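Local coordinates for fatty acid-binding protein 2 (Manduca sexta, PDB 1MDC) that binds fatty acids in a 1:1 molar ratio within the interior of its beta-barrel and belongs to the cytosolic fatty-acid binding protein family, at residues 49-54 with 82-87; 17-22 with 100-105; 116-119 with 124-127. All coordinates share one frame; numbering follows the deposited sequence.

Contact 1: 49-54 with 82-87. Unlike the reference sequence in segment 49-54: Asn-51 (reference Ile). With SO4 (sulfate ion), chain B.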
# COMPACT_ATOMS: atom_id res chain seq x y z
N TYR A 49 6.52 11.41 8.06
CA TYR A 49 6.95 10.03 8.01
C TYR A 49 7.46 9.84 6.59
O TYR A 49 7.11 10.63 5.70
CB TYR A 49 5.74 9.09 8.20
CG TYR A 49 5.11 9.17 9.59
CD1 TYR A 49 5.59 8.37 10.60
CD2 TYR A 49 4.05 10.08 9.82
CE1 TYR A 49 4.98 8.44 11.88
CE2 TYR A 49 3.46 10.16 11.07
CZ TYR A 49 3.95 9.33 12.10
OH TYR A 49 3.34 9.41 13.34
N SER A 50 8.27 8.79 6.39
CA SER A 50 8.84 8.45 5.09
C SER A 50 8.59 6.98 4.84
O SER A 50 8.75 6.18 5.75
CB SER A 50 10.39 8.50 5.05
OG SER A 50 10.83 9.83 5.09
N ASN A 51 8.23 6.63 3.61
CA ASN A 51 7.99 5.24 3.25
C ASN A 51 8.87 4.92 2.06
O ASN A 51 8.82 5.61 1.04
CB ASN A 51 6.49 5.15 2.85
CG ASN A 51 5.92 3.82 2.50
OD1 ASN A 51 4.90 3.73 1.78
ND2 ASN A 51 6.54 2.80 3.04
N THR A 52 9.70 3.90 2.21
CA THR A 52 10.59 3.50 1.14
C THR A 52 10.08 2.15 0.64
O THR A 52 9.92 1.23 1.43
CB THR A 52 12.04 3.25 1.59
OG1 THR A 52 12.60 4.47 1.98
CG2 THR A 52 12.80 2.67 0.38
N SER A 53 9.81 2.06 -0.67
CA SER A 53 9.29 0.83 -1.29
C SER A 53 10.18 0.41 -2.47
O SER A 53 10.77 1.27 -3.13
CB SER A 53 7.86 1.03 -1.80
OG SER A 53 7.88 2.03 -2.79
N THR A 54 10.26 -0.92 -2.72
CA THR A 54 11.03 -1.49 -3.83
C THR A 54 10.05 -2.42 -4.55
O THR A 54 8.99 -2.77 -4.01
CB THR A 54 12.19 -2.44 -3.38
OG1 THR A 54 11.70 -3.55 -2.58
CG2 THR A 54 13.19 -1.69 -2.52
N SER A 82 -3.57 10.51 -2.35
CA SER A 82 -3.42 9.57 -1.23
C SER A 82 -3.58 10.31 0.09
O SER A 82 -3.34 11.51 0.16
CB SER A 82 -1.94 8.99 -1.18
OG SER A 82 -1.61 8.01 -2.12
N MET A 83 -3.95 9.61 1.14
CA MET A 83 -4.08 10.21 2.44
C MET A 83 -3.73 9.13 3.45
O MET A 83 -4.40 8.10 3.50
CB MET A 83 -5.44 10.87 2.78
CG MET A 83 -5.37 11.79 3.98
SD MET A 83 -6.05 10.89 5.36
CE MET A 83 -7.70 11.49 5.31
N TYR A 84 -2.69 9.32 4.26
CA TYR A 84 -2.41 8.29 5.21
C TYR A 84 -2.73 8.84 6.60
O TYR A 84 -2.53 10.02 6.84
CB TYR A 84 -0.92 7.98 5.30
CG TYR A 84 -0.23 7.28 4.17
CD1 TYR A 84 0.04 7.96 2.97
CD2 TYR A 84 0.14 5.94 4.31
CE1 TYR A 84 0.69 7.31 1.95
CE2 TYR A 84 0.77 5.27 3.29
CZ TYR A 84 1.06 5.98 2.10
OH TYR A 84 1.72 5.33 1.08
N THR A 85 -3.23 7.97 7.48
CA THR A 85 -3.57 8.25 8.87
C THR A 85 -2.66 7.28 9.63
O THR A 85 -2.74 6.08 9.36
CB THR A 85 -5.00 7.84 9.22
OG1 THR A 85 -5.81 8.80 8.55
CG2 THR A 85 -5.15 8.04 10.70
N VAL A 86 -1.78 7.81 10.51
CA VAL A 86 -0.84 7.02 11.33
C VAL A 86 -1.43 7.03 12.74
O VAL A 86 -1.61 8.13 13.31
CB VAL A 86 0.55 7.60 11.29
CG1 VAL A 86 1.40 6.63 12.07
CG2 VAL A 86 1.02 7.57 9.84
N ASP A 87 -1.77 5.85 13.30
CA ASP A 87 -2.38 5.80 14.63
C ASP A 87 -1.83 4.59 15.31
O ASP A 87 -2.37 3.49 15.24
CB ASP A 87 -3.94 5.80 14.50
CG ASP A 87 -4.84 5.90 15.73
OD1 ASP A 87 -4.24 5.88 16.87
OD2 ASP A 87 -6.04 5.97 15.68
S SO4 B . 1.35 1.66 1.05
O1 SO4 B . 1.56 2.60 2.16
O2 SO4 B . 1.97 0.39 1.37
O3 SO4 B . -0.08 1.40 0.85
O4 SO4 B . 1.97 2.22 -0.18
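Val-86 lays its methyl CG2 over one face of the Tyr-49 ring. Val-86 CG2 lies 4.0 Å from the centroid of the Tyr-49 ring and 21° off the ring normal, a CH-pi contact displaced toward the rim. The other branch, Val-86 CG1, reaches the phenol end and comes 3.6 Å from Tyr-49 OH. Both branches of the valine therefore meet one ring. CG1 of Val-86 stands anti to the backbone N (chi1 -176°), which leaves CG2 beside that N and above the CD2-CE2 side of the tyrosine. No hydrogen bond joins the two strands. Strands 48-54 and 78-87 are well separated in the antiparallel sheet of the fatty-acid binding protein barrel, and their side chains meet across its interior. Met-42 and Phe-64, on strands 39-45 and 60-64, also pack on this contact. Further along, Asn-51 and Tyr-84 cross at about a right angle, with amide and ring planes 78° apart. Asn-51 OD1 is 3.6 Å from Tyr-84 OH. A sulfate, probably from the crystallisation liquor, sits beside both. Sulfate O1 lies at the Tyr-84 edge, in the ring plane, 2.9 Å from Tyr-84 OH. Lys-106 and His-93 hydrogen-bond this sulfate.

Contact 2: 17-22 with 100-105. With PLM (palmitic acid), chain C.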
# COMPACT_ATOMS: atom_id res chain seq x y z
N ASP A 17 -5.63 -10.34 -7.11
CA ASP A 17 -6.00 -10.18 -8.51
C ASP A 17 -7.41 -9.61 -8.64
O ASP A 17 -7.73 -8.79 -9.50
CB ASP A 17 -5.89 -11.57 -9.17
CG ASP A 17 -6.24 -11.55 -10.66
OD1 ASP A 17 -5.21 -11.30 -11.42
OD2 ASP A 17 -7.35 -11.75 -11.12
N GLY A 18 -8.29 -10.06 -7.76
CA GLY A 18 -9.68 -9.62 -7.74
C GLY A 18 -9.77 -8.17 -7.46
O GLY A 18 -10.54 -7.44 -8.09
N PHE A 19 -8.96 -7.73 -6.51
CA PHE A 19 -8.98 -6.32 -6.21
C PHE A 19 -8.46 -5.50 -7.40
O PHE A 19 -9.00 -4.45 -7.71
CB PHE A 19 -8.02 -5.97 -4.98
CG PHE A 19 -7.68 -4.51 -4.91
CD1 PHE A 19 -8.62 -3.58 -4.50
CD2 PHE A 19 -6.42 -4.08 -5.26
CE1 PHE A 19 -8.31 -2.22 -4.44
CE2 PHE A 19 -6.09 -2.70 -5.21
CZ PHE A 19 -7.02 -1.79 -4.80
N LEU A 20 -7.39 -5.95 -8.07
CA LEU A 20 -6.86 -5.17 -9.19
C LEU A 20 -7.84 -5.09 -10.35
O LEU A 20 -7.89 -4.09 -11.08
CB LEU A 20 -5.57 -5.76 -9.64
CG LEU A 20 -4.48 -5.65 -8.56
CD1 LEU A 20 -3.30 -6.46 -8.97
CD2 LEU A 20 -4.03 -4.22 -8.39
N LYS A 21 -8.64 -6.15 -10.52
CA LYS A 21 -9.63 -6.16 -11.61
C LYS A 21 -10.66 -5.08 -11.34
O LYS A 21 -11.10 -4.34 -12.20
CB LYS A 21 -10.32 -7.51 -11.84
CG LYS A 21 -9.37 -8.53 -12.48
CD LYS A 21 -9.96 -9.93 -12.36
CE LYS A 21 -9.30 -10.99 -13.19
NZ LYS A 21 -9.46 -12.30 -12.54
N SER A 22 -11.06 -4.98 -10.10
CA SER A 22 -12.04 -3.99 -9.70
C SER A 22 -11.53 -2.59 -9.87
O SER A 22 -12.30 -1.62 -9.81
CB SER A 22 -12.45 -4.25 -8.24
OG SER A 22 -11.55 -3.52 -7.33
N GLY A 100 -12.17 4.92 -8.55
CA GLY A 100 -12.96 4.88 -7.34
C GLY A 100 -12.09 5.09 -6.11
O GLY A 100 -11.06 5.75 -6.22
N VAL A 101 -12.49 4.54 -4.96
CA VAL A 101 -11.73 4.71 -3.71
C VAL A 101 -11.30 3.39 -3.14
O VAL A 101 -12.06 2.44 -3.18
CB VAL A 101 -12.72 5.34 -2.71
CG1 VAL A 101 -12.07 5.52 -1.35
CG2 VAL A 101 -13.06 6.73 -3.17
N ALA A 102 -10.10 3.30 -2.60
CA ALA A 102 -9.69 2.04 -2.03
C ALA A 102 -9.07 2.36 -0.68
O ALA A 102 -8.57 3.49 -0.46
CB ALA A 102 -8.66 1.32 -2.86
N THR A 103 -9.10 1.38 0.23
CA THR A 103 -8.55 1.53 1.57
C THR A 103 -7.55 0.43 1.81
O THR A 103 -7.82 -0.73 1.59
CB THR A 103 -9.70 1.44 2.63
OG1 THR A 103 -10.50 2.58 2.45
CG2 THR A 103 -9.15 1.51 4.04
N PHE A 104 -6.36 0.78 2.26
CA PHE A 104 -5.35 -0.22 2.53
C PHE A 104 -5.06 -0.06 4.03
O PHE A 104 -4.46 0.94 4.42
CB PHE A 104 -4.03 0.00 1.78
CG PHE A 104 -4.25 0.18 0.29
CD1 PHE A 104 -4.50 -0.86 -0.53
CD2 PHE A 104 -4.13 1.48 -0.26
CE1 PHE A 104 -4.69 -0.65 -1.92
CE2 PHE A 104 -4.29 1.71 -1.62
CZ PHE A 104 -4.59 0.63 -2.44
N LYS A 105 -5.53 -1.00 4.86
CA LYS A 105 -5.35 -0.97 6.33
C LYS A 105 -4.08 -1.76 6.66
O LYS A 105 -4.04 -2.98 6.46
CB LYS A 105 -6.64 -1.43 7.04
CG LYS A 105 -6.65 -1.21 8.58
CD LYS A 105 -7.91 -1.85 9.21
CE LYS A 105 -7.92 -2.37 10.67
NZ LYS A 105 -9.07 -1.89 11.46
C1 PLM C . 0.52 -2.57 0.24
O1 PLM C . 1.00 -2.17 1.32
O2 PLM C . 0.70 -3.72 -0.19
C2 PLM C . -0.29 -1.62 -0.67
C3 PLM C . -0.89 -2.23 -1.95
C4 PLM C . -0.01 -1.92 -3.20
C5 PLM C . -0.59 -0.79 -4.07
C6 PLM C . -1.16 -1.32 -5.40
C7 PLM C . -2.11 -0.27 -5.96
C8 PLM C . -2.52 -0.46 -7.41
C9 PLM C . -4.04 -0.29 -7.41
CA PLM C . -4.56 0.97 -8.13
CB PLM C . -5.43 1.79 -7.17
CC PLM C . -6.41 2.75 -7.91
CD PLM C . -7.22 3.63 -6.90
CE PLM C . -8.73 3.37 -6.98
CF PLM C . -8.99 1.92 -6.59
CG PLM C . -10.49 1.53 -6.58
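This is a buried, apolar contact between helix 16-21 and strand 100-109, where the helical lid faces the barrel wall. Phe-19 carries it from the helix side. Its CG is anti to the backbone N (chi1 162°), which sends the ring out from the helix toward the strand. The ring edge meets Ala-102, with CE1 of Phe-19 3.9 Å from CB of Ala-102, near the ring plane. The tip atom CZ of Phe-19 meets CE1 of Phe-104, also at 3.9 Å. The two rings are oblique, with centroids 6.0 Å apart and planes at 80°. Ile-117 and Trp-122, on strands 112-119 and 122-131, also touch Phe-19.

The palmitate chain runs past the same groups. CE2 of Phe-19 is 3.9 Å from palmitate C9, and CB of Ala-102 is 3.8 Å from palmitate CF. Phe-104 turns one face toward C2 near the head of the ligand. On the outer side of the helix, Lys-21 NZ bridges to Asp-17 OD2 at 2.6 Å. Ser-22 OG turns back to Phe-19 O with a bond of 2.7 Å. Gln-40, Arg-128 and Tyr-130 hold the palmitate by hydrogen bonds. The arrangement is that of the fatty-acid binding protein cavity, where a helix-turn-helix lid covers one end of a barrel that encloses the lipid tail.

Contact 3: 116-119 with 124-127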
# COMPACT_ATOMS: atom_id res chain seq x y z
N THR A 116 -5.00 -5.16 4.75
CA THR A 116 -6.33 -5.56 4.35
C THR A 116 -6.76 -4.50 3.37
O THR A 116 -6.71 -3.33 3.69
CB THR A 116 -7.23 -5.54 5.56
OG1 THR A 116 -6.62 -6.46 6.46
CG2 THR A 116 -8.61 -6.11 5.14
N ILE A 117 -7.18 -4.92 2.18
CA ILE A 117 -7.59 -3.98 1.18
C ILE A 117 -9.02 -4.13 0.75
O ILE A 117 -9.45 -5.25 0.47
CB ILE A 117 -6.72 -4.43 -0.02
CG1 ILE A 117 -5.22 -4.34 0.33
CG2 ILE A 117 -7.04 -3.47 -1.13
CD1 ILE A 117 -4.27 -4.85 -0.77
N THR A 118 -9.74 -3.02 0.71
CA THR A 118 -11.14 -2.98 0.31
C THR A 118 -11.26 -1.96 -0.83
O THR A 118 -10.43 -1.04 -0.94
CB THR A 118 -12.11 -2.77 1.44
OG1 THR A 118 -11.69 -1.66 2.19
CG2 THR A 118 -12.21 -4.02 2.31
N SER A 119 -12.26 -2.10 -1.71
CA SER A 119 -12.43 -1.19 -2.86
C SER A 119 -13.88 -0.75 -3.02
O SER A 119 -14.79 -1.45 -2.60
CB SER A 119 -12.15 -2.15 -4.02
OG SER A 119 -12.70 -1.77 -5.22
N GLY A 124 -15.27 -7.97 -2.28
CA GLY A 124 -14.32 -8.89 -1.71
C GLY A 124 -13.35 -8.14 -0.81
O GLY A 124 -13.42 -6.93 -0.73
N VAL A 125 -12.49 -8.88 -0.14
CA VAL A 125 -11.46 -8.37 0.77
C VAL A 125 -10.16 -8.99 0.26
O VAL A 125 -10.14 -10.20 0.01
CB VAL A 125 -11.64 -8.95 2.21
CG1 VAL A 125 -10.45 -8.38 3.07
CG2 VAL A 125 -12.95 -8.41 2.78
N ALA A 126 -9.10 -8.20 0.08
CA ALA A 126 -7.81 -8.74 -0.39
C ALA A 126 -6.84 -8.60 0.78
O ALA A 126 -7.03 -7.67 1.57
CB ALA A 126 -7.19 -7.99 -1.63
N ARG A 127 -5.85 -9.49 0.88
CA ARG A 127 -4.89 -9.43 1.96
C ARG A 127 -3.49 -9.60 1.44
O ARG A 127 -3.28 -10.37 0.51
CB ARG A 127 -5.11 -10.63 2.88
CG ARG A 127 -6.17 -10.34 3.90
CD ARG A 127 -5.54 -9.81 5.17
NE ARG A 127 -6.45 -9.49 6.24
CZ ARG A 127 -6.85 -10.39 7.13
NH1 ARG A 127 -6.46 -11.64 7.02
NH2 ARG A 127 -7.69 -10.02 8.13
O HOH W 1 -14.01 -4.40 -1.06
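Ile-117 and Ala-126 form an antiparallel hydrogen-bonded pair in the hairpin of strands 112-119 and 122-131. Ile-117 N bonds to Ala-126 O at 2.8 Å, and Ala-126 N returns to Ile-117 O at 3.0 Å. Both bonds are nearly straight. Near the hairpin turn, a water accepts from Ser-119 N and lies within hydrogen-bonding reach of Gly-124 O, though other acceptors compete for its protons.

The side-chain bond lies on the other face, at the non-hydrogen-bonded pair Thr-116 and Arg-127. These side chains run side by side. The Arg-127 chain bends at chi2 (-93°), which brings Arg-127 NE back to Thr-116 OG1 at 3.0 Å. The hydroxyl oxygen sits at the guanidinium edge, 12° out of its plane, and the N-H...O angle is 156°. Arg-127 NH1 has its own partner, Tyr-129 OH. A leucine here would probably leave Thr-116 OG1 without its NE donor and Tyr-129 OH without its NH1 partner.

Apolar contacts occur on both sides of the hairpin. CG2 of Thr-116 touches CG1 of Val-125 at 3.6 Å. CB of Ile-117 meets CB of Ala-126 at 3.9 Å, and Phe-19 packs on Ala-126. The Thr-116 face is thus mixed, a hydrogen-bonded Thr-Arg pair beside a methyl contact, while the apolar Ile-117 and Ala-126 face turns to the lipid cavity and lid.

From the N terminus, residues 17-22 of the helical lid come first, and strand 100-109 meets them much later. Contact 2 closes that long loop, tying lid to wall. Within it, contact 1 joins strands 48-54 and 78-87, so it is nested in the larger loop. Contact 3 opens only after contact 2 has closed and forms a short hairpin between strands 112-119 and 122-131. No loops cross. Contacts 2 and 3 have centres about 6 Å apart and touch, since strands 100-109 and 112-119 are sheet neighbours. Contact 1 lies on the opposite side of the chain's centre from the other two, its centre about 17 Å from that of contact 2 and 18 Å from that of contact 3.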